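Local coordinates for tubulin-like protein CetZ (Methanosaeta thermophila, PDB 3ZID) that binds GTP, has GTPase activity and is thought to help control cell shape as a tubulin-like cytoskeletal protein, at residues A[14-19]-A[192-197]; A[21-26]-A[197-202]; A[105-110]-A[138-143]; A[172-177]-A[258-263]. All blocks are in the same frame, centred on the assembly; numbering follows the deposited sequence.

Interaction 1 (A[14-19]-A[192-197]); sequences NRILDA and RINTMV. With GDP (guanosine-5'-diphosphate), chain C.
Ile16 and Asn194 bring the two helices together: their CA atoms lie 5.0 Å apart, and the axes of segments 14-19 and 192-197 cross at -57° with a closest approach of 8.4 Å. This is the guanine end of the tubulin/FtsZ nucleotide site, where the first helix of the GTPase domain meets the long helix 186-210. Asn194 reads the base with its flat carboxamide. Its OD1 takes the base N1-H in a fairly straight bond (GDP N1 to Asn194 OD1 2.6 Å), and a weak, more bent one comes from N2. At the other end of the amide, Asn194 ND2 gives a nearly linear bond to GDP O6 of 2.9 Å. With both ends of the amide engaged, its rotation is fixed. The first helix walls the amide: CB of Arg15 touches Asn194 ND2 at 3.4 Å, while CG1 of Ile16 comes across OD1 at about a right angle to the Asn194 side chain. Further along, the branches of Ile16 and Val197 make an apolar contact, and CB of Ala19 sits against the Asn194 carbonyl, a small residue where the backbones run close. The Arg15 chain, extended from CG to NE, runs past the base so that its guanidinium has purine atoms at its edge; NH1 of Arg15 stops 3.1 Å from GDP N7, and its CD 3.0 Å from GDP O6.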
# COMPACT_ATOMS: atom_id res chain seq x y z
N ASN A 14 6.49 -7.62 4.74
CA ASN A 14 7.76 -8.35 4.61
C ASN A 14 8.03 -8.83 3.17
O ASN A 14 9.13 -8.68 2.63
CB ASN A 14 7.79 -9.61 5.47
CG ASN A 14 7.86 -9.35 6.97
OD1 ASN A 14 7.74 -10.30 7.74
ND2 ASN A 14 8.00 -8.09 7.38
N ARG A 15 7.02 -9.44 2.57
CA ARG A 15 7.17 -10.02 1.25
C ARG A 15 7.35 -8.95 0.18
O ARG A 15 8.08 -9.15 -0.78
CB ARG A 15 6.02 -10.95 0.91
CG ARG A 15 6.07 -12.33 1.59
CD ARG A 15 4.77 -13.03 1.31
NE ARG A 15 4.63 -14.33 1.93
CZ ARG A 15 3.45 -14.88 2.19
NH1 ARG A 15 2.33 -14.23 1.89
NH2 ARG A 15 3.39 -16.08 2.75
N ILE A 16 6.71 -7.81 0.35
CA ILE A 16 6.92 -6.72 -0.59
C ILE A 16 8.34 -6.18 -0.46
O ILE A 16 9.00 -5.93 -1.45
CB ILE A 16 5.90 -5.60 -0.40
CG1 ILE A 16 4.52 -6.09 -0.85
CG2 ILE A 16 6.29 -4.37 -1.24
CD1 ILE A 16 3.39 -5.14 -0.46
N LEU A 17 8.81 -6.03 0.77
CA LEU A 17 10.16 -5.56 0.99
C LEU A 17 11.19 -6.51 0.36
O LEU A 17 12.18 -6.06 -0.23
CB LEU A 17 10.43 -5.42 2.48
CG LEU A 17 11.78 -4.78 2.77
CD1 LEU A 17 11.91 -3.46 2.00
CD2 LEU A 17 11.92 -4.50 4.22
N ASP A 18 10.95 -7.81 0.49
CA ASP A 18 11.80 -8.83 -0.10
C ASP A 18 11.83 -8.70 -1.63
O ASP A 18 12.91 -8.80 -2.23
CB ASP A 18 11.32 -10.22 0.31
CG ASP A 18 12.45 -11.23 0.37
OD1 ASP A 18 13.57 -10.86 0.78
OD2 ASP A 18 12.21 -12.41 0.01
N ALA A 19 10.68 -8.45 -2.25
CA ALA A 19 10.65 -8.21 -3.70
C ALA A 19 11.43 -6.97 -4.08
O ALA A 19 12.03 -6.92 -5.15
CB ALA A 19 9.21 -8.09 -4.23
N ARG A 192 2.92 -11.86 -8.14
CA ARG A 192 2.68 -10.87 -9.19
C ARG A 192 2.48 -9.49 -8.59
O ARG A 192 3.09 -8.52 -9.03
CB ARG A 192 1.46 -11.24 -10.03
CG ARG A 192 1.23 -10.28 -11.21
CD ARG A 192 -0.02 -10.65 -12.01
NE ARG A 192 -0.14 -9.88 -13.25
CZ ARG A 192 -0.88 -8.79 -13.40
NH1 ARG A 192 -1.62 -8.34 -12.40
NH2 ARG A 192 -0.91 -8.16 -14.57
N ILE A 193 1.62 -9.40 -7.59
CA ILE A 193 1.33 -8.12 -6.98
C ILE A 193 2.58 -7.51 -6.37
O ILE A 193 2.89 -6.35 -6.63
CB ILE A 193 0.24 -8.24 -5.91
CG1 ILE A 193 -1.10 -8.60 -6.56
CG2 ILE A 193 0.15 -6.95 -5.11
CD1 ILE A 193 -2.16 -9.11 -5.60
N ASN A 194 3.29 -8.29 -5.56
CA ASN A 194 4.48 -7.82 -4.86
C ASN A 194 5.53 -7.33 -5.86
O ASN A 194 6.18 -6.31 -5.65
CB ASN A 194 5.08 -8.91 -3.96
CG ASN A 194 4.16 -9.36 -2.85
OD1 ASN A 194 3.09 -8.78 -2.61
ND2 ASN A 194 4.55 -10.43 -2.16
N THR A 195 5.67 -8.06 -6.97
CA THR A 195 6.62 -7.66 -8.00
C THR A 195 6.25 -6.32 -8.62
O THR A 195 7.11 -5.49 -8.85
CB THR A 195 6.74 -8.75 -9.10
OG1 THR A 195 7.35 -9.91 -8.53
CG2 THR A 195 7.59 -8.27 -10.31
N MET A 196 4.95 -6.10 -8.84
CA MET A 196 4.47 -4.84 -9.41
C MET A 196 4.68 -3.69 -8.45
O MET A 196 5.03 -2.59 -8.87
CB MET A 196 2.98 -4.94 -9.79
CG MET A 196 2.66 -5.94 -10.88
SD MET A 196 0.90 -6.16 -11.14
CE MET A 196 0.43 -4.53 -11.69
N VAL A 197 4.45 -3.93 -7.16
CA VAL A 197 4.61 -2.86 -6.18
C VAL A 197 6.08 -2.47 -6.11
O VAL A 197 6.42 -1.31 -6.21
CB VAL A 197 4.16 -3.29 -4.76
CG1 VAL A 197 4.44 -2.15 -3.76
CG2 VAL A 197 2.66 -3.63 -4.76
PB GDP C . -0.05 -9.74 9.38
O1B GDP C . 0.17 -8.24 9.24
O2B GDP C . 1.27 -10.47 9.24
O3B GDP C . -0.66 -10.00 10.74
O3A GDP C . -1.11 -10.23 8.28
PA GDP C . -0.84 -10.16 6.70
O1A GDP C . -0.63 -11.52 6.14
O2A GDP C . 0.27 -9.20 6.32
O5' GDP C . -2.22 -9.53 6.24
C5' GDP C . -3.13 -10.33 5.50
C4' GDP C . -3.59 -9.52 4.30
O4' GDP C . -2.46 -9.29 3.46
C3' GDP C . -4.58 -10.33 3.51
O3' GDP C . -5.41 -9.39 2.81
C2' GDP C . -3.69 -11.06 2.54
O2' GDP C . -4.42 -11.37 1.36
C1' GDP C . -2.62 -10.04 2.25
N9 GDP C . -1.29 -10.58 1.95
C8 GDP C . -0.58 -11.45 2.69
N7 GDP C . 0.63 -11.67 2.12
C5 GDP C . 0.69 -10.92 1.01
C6 GDP C . 1.67 -10.66 -0.04
O6 GDP C . 2.76 -11.24 -0.03
N1 GDP C . 1.35 -9.80 -1.01
C2 GDP C . 0.17 -9.17 -1.05
N2 GDP C . -0.07 -8.32 -2.07
N3 GDP C . -0.80 -9.34 -0.12
C4 GDP C . -0.58 -10.19 0.91

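Interaction 2 (A[21-26]-A[197-202]); sequences NRQAFG and VAQRLL
Ala198 and Gln23 open the contact, the methyl CB of Ala198 lying 3.7 Å from Gln23 NE2 and close beneath the amide carbon. The amide arrives here because Gln23 has CG beside its backbone N (chi1 -61°) and a chain extended beyond CG, which carries it across to helix 186-210. Its NE2 is hydrogen-bonded to the carbonyl of Thr195, one turn before Gln199. At Gln199, Gln23 OE1 rests on the helix surface, 3.3 Å from Gln199 CA; the nearby Gln199 N is poorly angled and makes no bond with it. The rest of the Gln199 side chain leads away. Leu202, a turn further on, sends CD1 against the aliphatic root of the same glutamine, at 3.6 Å from Gln23 CB, and near the backbone N of Ala24. Were Gln23 cut back to an alanine, the Thr195 carbonyl would probably lose this donor and a gap would open over Ala198. The segment axes pass 9.6 Å apart at -52°, a spacing filled mainly by Gln23 and Leu202. This is helix-on-helix packing within the tubulin/FtsZ fold, joining the first helix of the GTPase domain to the core helix 186-210.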
# COMPACT_ATOMS: atom_id res chain seq x y z
N ASN A 21 14.11 -5.82 -2.42
CA ASN A 21 15.50 -6.23 -2.31
C ASN A 21 15.91 -7.12 -3.48
O ASN A 21 17.03 -6.99 -4.01
CB ASN A 21 15.75 -6.94 -0.98
CG ASN A 21 15.81 -5.97 0.19
OD1 ASN A 21 16.29 -4.85 0.04
ND2 ASN A 21 15.30 -6.38 1.34
N ARG A 22 15.01 -8.01 -3.88
CA ARG A 22 15.24 -8.89 -5.02
C ARG A 22 15.61 -8.06 -6.26
O ARG A 22 16.69 -8.22 -6.84
CB ARG A 22 14.01 -9.75 -5.31
CG ARG A 22 14.28 -10.88 -6.31
CD ARG A 22 13.00 -11.61 -6.71
NE ARG A 22 12.15 -10.78 -7.56
CZ ARG A 22 10.89 -10.46 -7.30
NH1 ARG A 22 10.30 -10.90 -6.18
NH2 ARG A 22 10.21 -9.70 -8.15
N GLN A 23 14.71 -7.15 -6.62
CA GLN A 23 14.85 -6.37 -7.83
C GLN A 23 16.01 -5.38 -7.73
O GLN A 23 16.62 -5.04 -8.75
CB GLN A 23 13.55 -5.65 -8.13
CG GLN A 23 12.39 -6.61 -8.35
CD GLN A 23 11.13 -5.91 -8.75
OE1 GLN A 23 11.15 -4.76 -9.19
NE2 GLN A 23 10.01 -6.58 -8.54
N ALA A 24 16.29 -4.94 -6.51
CA ALA A 24 17.37 -3.98 -6.25
C ALA A 24 18.74 -4.55 -6.58
O ALA A 24 19.64 -3.81 -6.99
CB ALA A 24 17.32 -3.51 -4.78
N PHE A 25 18.90 -5.86 -6.39
CA PHE A 25 20.13 -6.55 -6.77
C PHE A 25 20.43 -6.42 -8.27
O PHE A 25 21.58 -6.30 -8.67
CB PHE A 25 20.09 -8.03 -6.39
CG PHE A 25 20.05 -8.27 -4.91
CD1 PHE A 25 20.39 -7.27 -4.02
CD2 PHE A 25 19.69 -9.51 -4.41
CE1 PHE A 25 20.36 -7.50 -2.66
CE2 PHE A 25 19.66 -9.75 -3.05
CZ PHE A 25 20.00 -8.74 -2.17
N GLY A 26 19.38 -6.46 -9.08
CA GLY A 26 19.53 -6.33 -10.52
C GLY A 26 19.87 -4.90 -10.91
O GLY A 26 20.68 -4.67 -11.81
N VAL A 197 4.45 -3.93 -7.16
CA VAL A 197 4.61 -2.86 -6.18
C VAL A 197 6.08 -2.47 -6.11
O VAL A 197 6.42 -1.31 -6.21
CB VAL A 197 4.16 -3.29 -4.76
CG1 VAL A 197 4.44 -2.15 -3.76
CG2 VAL A 197 2.66 -3.63 -4.76
N ALA A 198 6.93 -3.48 -5.94
CA ALA A 198 8.36 -3.26 -5.83
C ALA A 198 8.91 -2.54 -7.07
O ALA A 198 9.75 -1.65 -6.96
CB ALA A 198 9.06 -4.59 -5.61
N GLN A 199 8.44 -2.94 -8.24
CA GLN A 199 8.92 -2.35 -9.48
C GLN A 199 8.61 -0.87 -9.50
O GLN A 199 9.47 -0.03 -9.78
CB GLN A 199 8.25 -3.01 -10.66
CG GLN A 199 8.82 -2.66 -12.01
CD GLN A 199 8.22 -3.54 -13.10
OE1 GLN A 199 7.06 -3.99 -12.99
NE2 GLN A 199 8.99 -3.81 -14.14
N ARG A 200 7.37 -0.54 -9.13
CA ARG A 200 6.95 0.84 -9.10
C ARG A 200 7.66 1.66 -8.03
O ARG A 200 8.05 2.78 -8.31
CB ARG A 200 5.43 0.93 -8.94
CG ARG A 200 4.71 0.60 -10.24
CD ARG A 200 3.32 0.05 -10.03
NE ARG A 200 2.94 -0.87 -11.11
CZ ARG A 200 1.78 -0.84 -11.74
NH1 ARG A 200 0.86 0.08 -11.43
NH2 ARG A 200 1.55 -1.71 -12.70
N LEU A 201 7.90 1.10 -6.85
CA LEU A 201 8.56 1.85 -5.78
C LEU A 201 10.02 2.16 -6.14
O LEU A 201 10.53 3.24 -5.85
CB LEU A 201 8.54 1.08 -4.45
CG LEU A 201 7.20 0.95 -3.71
CD1 LEU A 201 7.39 0.13 -2.42
CD2 LEU A 201 6.61 2.32 -3.42
N LEU A 202 10.68 1.16 -6.72
CA LEU A 202 12.06 1.32 -7.16
C LEU A 202 12.18 2.36 -8.26
O LEU A 202 13.11 3.17 -8.26
CB LEU A 202 12.65 -0.03 -7.58
CG LEU A 202 13.00 -0.88 -6.35
CD1 LEU A 202 13.33 -2.29 -6.78
CD2 LEU A 202 14.17 -0.22 -5.60

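Interaction 3 (A[105-110]-A[138-143]); sequences LIFVMT and VPIAVL
The Phe107 ring meets its cross-strand neighbours obliquely: CD1 of Phe107 lies 3.8 Å from Val138 CB, and the same ring atom reaches the CD1 methyl of Ile140 at 4.0 Å. Phe107 and Val138 point the same way, side by side, and Met109 and Ile140 repeat the pattern, with Met109 CG 3.7 Å from Ile140 CG1. Pro139 is on the opposite surface of the sheet with Val108, Thr110 and Ala141; its CA gives a C-H...O contact to the Val108 carbonyl. Ile140 can lie along Met109 because its CG1 is beside the backbone N (chi1 -48°), and CD1 then bends back to the phenyl ring. Between the two surfaces, five backbone bonds zip the strands in parallel, from Val138 N to Ile106 O at 2.7 Å through to Val142 N and Thr110 O at 2.9 Å. The axes of the two segments cross at -18°, the slight twist of neighbouring parallel strands. The Phe107, Met109 and Ile140 surface takes packing from helix 10-30 at Met109, whereas Val108, Thr110 and Pro139 are covered by helix 117-131. That helix links the two strands, making a beta-alpha-beta crossover of the Rossmann-like GTPase domain, whose Val142 end borders the nucleotide.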
# COMPACT_ATOMS: atom_id res chain seq x y z
N LEU A 105 13.14 10.16 3.38
CA LEU A 105 11.97 9.55 2.79
C LEU A 105 11.76 8.17 3.40
O LEU A 105 12.67 7.34 3.40
CB LEU A 105 12.17 9.44 1.26
CG LEU A 105 11.10 8.74 0.43
CD1 LEU A 105 9.77 9.45 0.55
CD2 LEU A 105 11.55 8.69 -1.03
N ILE A 106 10.56 7.92 3.89
CA ILE A 106 10.29 6.65 4.56
C ILE A 106 9.06 6.00 3.97
O ILE A 106 7.99 6.62 3.90
CB ILE A 106 10.12 6.84 6.12
CG1 ILE A 106 11.33 7.59 6.71
CG2 ILE A 106 9.92 5.50 6.81
CD1 ILE A 106 11.24 7.87 8.25
N PHE A 107 9.21 4.77 3.53
CA PHE A 107 8.07 3.97 3.10
C PHE A 107 7.72 2.96 4.16
O PHE A 107 8.58 2.23 4.62
CB PHE A 107 8.36 3.26 1.77
CG PHE A 107 8.51 4.22 0.61
CD1 PHE A 107 7.40 4.83 0.05
CD2 PHE A 107 9.77 4.52 0.09
CE1 PHE A 107 7.52 5.72 -1.04
CE2 PHE A 107 9.91 5.39 -1.00
CZ PHE A 107 8.79 6.01 -1.56
N VAL A 108 6.44 2.96 4.55
CA VAL A 108 5.92 1.96 5.49
C VAL A 108 4.93 1.06 4.76
O VAL A 108 3.84 1.48 4.39
CB VAL A 108 5.25 2.61 6.71
CG1 VAL A 108 4.77 1.54 7.68
CG2 VAL A 108 6.25 3.53 7.42
N MET A 109 5.35 -0.17 4.55
CA MET A 109 4.62 -1.10 3.72
C MET A 109 3.97 -2.17 4.55
O MET A 109 4.63 -2.85 5.33
CB MET A 109 5.58 -1.70 2.71
CG MET A 109 6.44 -0.64 2.05
SD MET A 109 7.60 -1.40 0.93
CE MET A 109 8.47 -2.47 2.05
N THR A 110 2.66 -2.31 4.35
CA THR A 110 1.87 -3.25 5.11
C THR A 110 0.54 -3.53 4.40
O THR A 110 0.06 -2.72 3.59
CB THR A 110 1.56 -2.67 6.54
OG1 THR A 110 0.71 -3.58 7.23
CG2 THR A 110 0.82 -1.35 6.44
N VAL A 138 5.54 7.79 3.75
CA VAL A 138 4.50 7.33 2.84
C VAL A 138 4.10 5.89 3.12
O VAL A 138 4.87 4.95 2.90
CB VAL A 138 4.99 7.41 1.39
CG1 VAL A 138 3.95 6.82 0.44
CG2 VAL A 138 5.33 8.86 1.02
N PRO A 139 2.88 5.70 3.64
CA PRO A 139 2.44 4.31 3.74
C PRO A 139 2.04 3.72 2.38
O PRO A 139 1.47 4.38 1.50
CB PRO A 139 1.22 4.39 4.69
CG PRO A 139 0.77 5.78 4.63
CD PRO A 139 2.00 6.62 4.39
N ILE A 140 2.40 2.45 2.22
CA ILE A 140 1.95 1.63 1.11
C ILE A 140 0.95 0.65 1.71
O ILE A 140 1.34 -0.28 2.42
CB ILE A 140 3.11 0.83 0.51
CG1 ILE A 140 4.32 1.75 0.27
CG2 ILE A 140 2.69 0.14 -0.78
CD1 ILE A 140 4.03 2.87 -0.68
N ALA A 141 -0.33 0.88 1.44
CA ALA A 141 -1.41 0.12 2.10
C ALA A 141 -2.05 -0.92 1.18
O ALA A 141 -2.72 -0.56 0.20
CB ALA A 141 -2.46 1.07 2.60
N VAL A 142 -1.86 -2.20 1.49
CA VAL A 142 -2.40 -3.27 0.65
C VAL A 142 -3.80 -3.72 1.10
O VAL A 142 -3.97 -4.17 2.24
CB VAL A 142 -1.45 -4.47 0.62
CG1 VAL A 142 -2.06 -5.59 -0.20
CG2 VAL A 142 -0.06 -4.05 0.08
N LEU A 143 -4.78 -3.59 0.22
CA LEU A 143 -6.19 -3.90 0.53
C LEU A 143 -6.51 -5.37 0.32
O LEU A 143 -5.89 -6.00 -0.54
CB LEU A 143 -7.13 -3.08 -0.36
CG LEU A 143 -6.80 -1.60 -0.41
CD1 LEU A 143 -7.72 -0.89 -1.38
CD2 LEU A 143 -6.89 -1.00 0.98

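Interaction 4 (A[172-177]-A[258-263]); sequences ILVDNQ and GLLYPA. With GDP (guanosine-5'-diphosphate), chain C.
Asp175 and Leu260 share the one backbone hydrogen bond of the contact, Asp175 N to Leu260 O at 2.8 Å and almost linear. Apolar contacts flank it. Leu173 and Tyr261 lie side by side, and CD1 of Leu173 stands over the phenol ring, 3.9 Å from the centroid of Tyr261 and 8° off its normal, a CH-pi contact. The opposite face of that ring is touched, toward its rim, by Pro262 CD, so the ring is held between a leucine methyl and a proline. With CG anti to the backbone N (chi1 171°), the Tyr261 side chain runs alongside Leu173, which sets its ring under CD1. Val174, which packs on Ile193 and Val197 of helix 186-210, also meets Leu260, CG2 of Val174 lying 4.2 Å from Leu260 CD1. Strand 172-175 is the outermost strand of the parallel GTPase sheet, and the loop 258-263 crosses it from the chain region following helix 246-252. Asp175 stands where this strand ends: its OD2 lies against the proline, 3.5 Å from Pro262 CD. It is also the N-cap of the following helix, its OD1 accepting from Gln177 N. That donor approaches well above the carboxylate plane, 58° out of it. Without the carboxylate, as with an alanine at Asp175, Gln177 N is likely to lose its capping acceptor and Pro262 CD a packing partner. Next in the helix, Asn176 turns to the nucleotide: its OD1 accepts from GDP N2 at 2.9 Å, and its ND2 donates to GDP N3 at 3.1 Å. Leu173 O is hydrogen-bonded by Thr233 OG1, and Leu260 packs on Arg200 of helix 186-210.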
# COMPACT_ATOMS: atom_id res chain seq x y z
N ILE A 172 -0.17 5.22 -0.56
CA ILE A 172 -0.33 4.51 -1.82
C ILE A 172 -1.17 3.25 -1.66
O ILE A 172 -0.80 2.33 -0.95
CB ILE A 172 0.99 4.13 -2.43
CG1 ILE A 172 1.63 5.40 -3.02
CG2 ILE A 172 0.78 3.12 -3.56
CD1 ILE A 172 3.13 5.42 -2.98
N LEU A 173 -2.30 3.22 -2.36
CA LEU A 173 -3.23 2.11 -2.26
C LEU A 173 -2.86 0.99 -3.21
O LEU A 173 -2.65 1.22 -4.38
CB LEU A 173 -4.65 2.59 -2.57
CG LEU A 173 -5.24 3.66 -1.65
CD1 LEU A 173 -6.60 4.09 -2.16
CD2 LEU A 173 -5.33 3.15 -0.20
N VAL A 174 -2.80 -0.24 -2.70
CA VAL A 174 -2.57 -1.42 -3.51
C VAL A 174 -3.80 -2.33 -3.32
O VAL A 174 -4.07 -2.82 -2.21
CB VAL A 174 -1.29 -2.17 -3.06
CG1 VAL A 174 -0.98 -3.36 -3.99
CG2 VAL A 174 -0.10 -1.20 -2.99
N ASP A 175 -4.55 -2.55 -4.39
CA ASP A 175 -5.78 -3.32 -4.30
C ASP A 175 -5.57 -4.77 -4.72
O ASP A 175 -5.53 -5.07 -5.90
CB ASP A 175 -6.87 -2.68 -5.15
CG ASP A 175 -8.24 -3.36 -4.97
OD1 ASP A 175 -8.37 -4.28 -4.12
OD2 ASP A 175 -9.20 -2.95 -5.66
N ASN A 176 -5.45 -5.68 -3.75
CA ASN A 176 -5.24 -7.09 -4.06
C ASN A 176 -6.32 -7.64 -5.00
O ASN A 176 -6.04 -8.46 -5.87
CB ASN A 176 -5.19 -7.95 -2.79
CG ASN A 176 -3.79 -8.08 -2.20
OD1 ASN A 176 -2.81 -7.54 -2.74
ND2 ASN A 176 -3.69 -8.79 -1.07
N GLN A 177 -7.55 -7.17 -4.81
CA GLN A 177 -8.67 -7.70 -5.58
C GLN A 177 -8.54 -7.38 -7.05
O GLN A 177 -8.60 -8.26 -7.90
CB GLN A 177 -10.00 -7.18 -5.04
CG GLN A 177 -11.24 -7.80 -5.70
CD GLN A 177 -11.23 -9.32 -5.61
OE1 GLN A 177 -11.04 -9.89 -4.53
NE2 GLN A 177 -11.45 -9.99 -6.75
N GLY A 258 -3.35 -0.16 -15.55
CA GLY A 258 -1.97 0.26 -15.30
C GLY A 258 -1.72 0.62 -13.83
O GLY A 258 -0.57 0.73 -13.40
N LEU A 259 -2.80 0.83 -13.08
CA LEU A 259 -2.76 1.30 -11.69
C LEU A 259 -2.72 0.15 -10.66
O LEU A 259 -3.14 -0.96 -10.96
CB LEU A 259 -3.97 2.19 -11.42
CG LEU A 259 -4.09 3.41 -12.34
CD1 LEU A 259 -5.41 4.12 -12.06
CD2 LEU A 259 -2.92 4.36 -12.19
N LEU A 260 -2.23 0.42 -9.45
CA LEU A 260 -2.22 -0.59 -8.39
C LEU A 260 -3.59 -0.65 -7.68
O LEU A 260 -3.93 -1.62 -6.99
CB LEU A 260 -1.11 -0.30 -7.38
CG LEU A 260 0.33 -0.44 -7.89
CD1 LEU A 260 1.26 0.01 -6.80
CD2 LEU A 260 0.63 -1.88 -8.27
N TYR A 261 -4.37 0.39 -7.91
CA TYR A 261 -5.70 0.54 -7.36
C TYR A 261 -6.52 1.12 -8.52
O TYR A 261 -6.10 2.08 -9.13
CB TYR A 261 -5.66 1.51 -6.16
CG TYR A 261 -7.04 1.91 -5.64
CD1 TYR A 261 -7.71 3.01 -6.16
CD2 TYR A 261 -7.67 1.17 -4.64
CE1 TYR A 261 -8.97 3.37 -5.69
CE2 TYR A 261 -8.92 1.53 -4.16
CZ TYR A 261 -9.56 2.62 -4.69
OH TYR A 261 -10.80 2.97 -4.22
N PRO A 262 -7.70 0.54 -8.80
CA PRO A 262 -8.48 0.89 -10.00
C PRO A 262 -9.20 2.24 -9.94
O PRO A 262 -10.42 2.29 -10.07
CB PRO A 262 -9.54 -0.22 -10.07
CG PRO A 262 -9.73 -0.65 -8.66
CD PRO A 262 -8.36 -0.52 -8.01
N ALA A 263 -8.45 3.33 -9.79
CA ALA A 263 -9.03 4.67 -9.90
C ALA A 263 -9.42 4.95 -11.36
O ALA A 263 -8.78 4.48 -12.29
CB ALA A 263 -8.07 5.72 -9.39
PB GDP C . -0.05 -9.74 9.38
O1B GDP C . 0.17 -8.24 9.24
O2B GDP C . 1.27 -10.47 9.24
O3B GDP C . -0.66 -10.00 10.74
O3A GDP C . -1.11 -10.23 8.28
PA GDP C . -0.84 -10.16 6.70
O1A GDP C . -0.63 -11.52 6.14
O2A GDP C . 0.27 -9.20 6.32
O5' GDP C . -2.22 -9.53 6.24
C5' GDP C . -3.13 -10.33 5.50
C4' GDP C . -3.59 -9.52 4.30
O4' GDP C . -2.46 -9.29 3.46
C3' GDP C . -4.58 -10.33 3.51
O3' GDP C . -5.41 -9.39 2.81
C2' GDP C . -3.69 -11.06 2.54
O2' GDP C . -4.42 -11.37 1.36
C1' GDP C . -2.62 -10.04 2.25
N9 GDP C . -1.29 -10.58 1.95
C8 GDP C . -0.58 -11.45 2.69
N7 GDP C . 0.63 -11.67 2.12
C5 GDP C . 0.69 -10.92 1.01
C6 GDP C . 1.67 -10.66 -0.04
O6 GDP C . 2.76 -11.24 -0.03
N1 GDP C . 1.35 -9.80 -1.01
C2 GDP C . 0.17 -9.17 -1.05
N2 GDP C . -0.07 -8.32 -2.07
N3 GDP C . -0.80 -9.34 -0.12
C4 GDP C . -0.58 -10.19 0.91

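In the fold
Interactions 1 and 2 are successive stations along one helix pair, 10-30 with 186-210, with centres about 8 Å apart and Val197 in common. Interaction 3 lies in the sheet beneath, its centre about 12 Å from that of interaction 1: Ile16 packs on Val142, and Leu201 on Met109 and Ile140. Interaction 4, about 13 Å from interaction 3 between centres, extends that sheet by strand 172-175. Along the chain, interaction 3 falls within the span closed by interactions 1 and 2 and ends before interaction 4 begins, while interaction 4 crosses both helix contacts. Interactions 1 and 4 both grip the guanine, so helix 186-210 ties the base site to the sheet and, through Arg200 and Gly258, to the later loop.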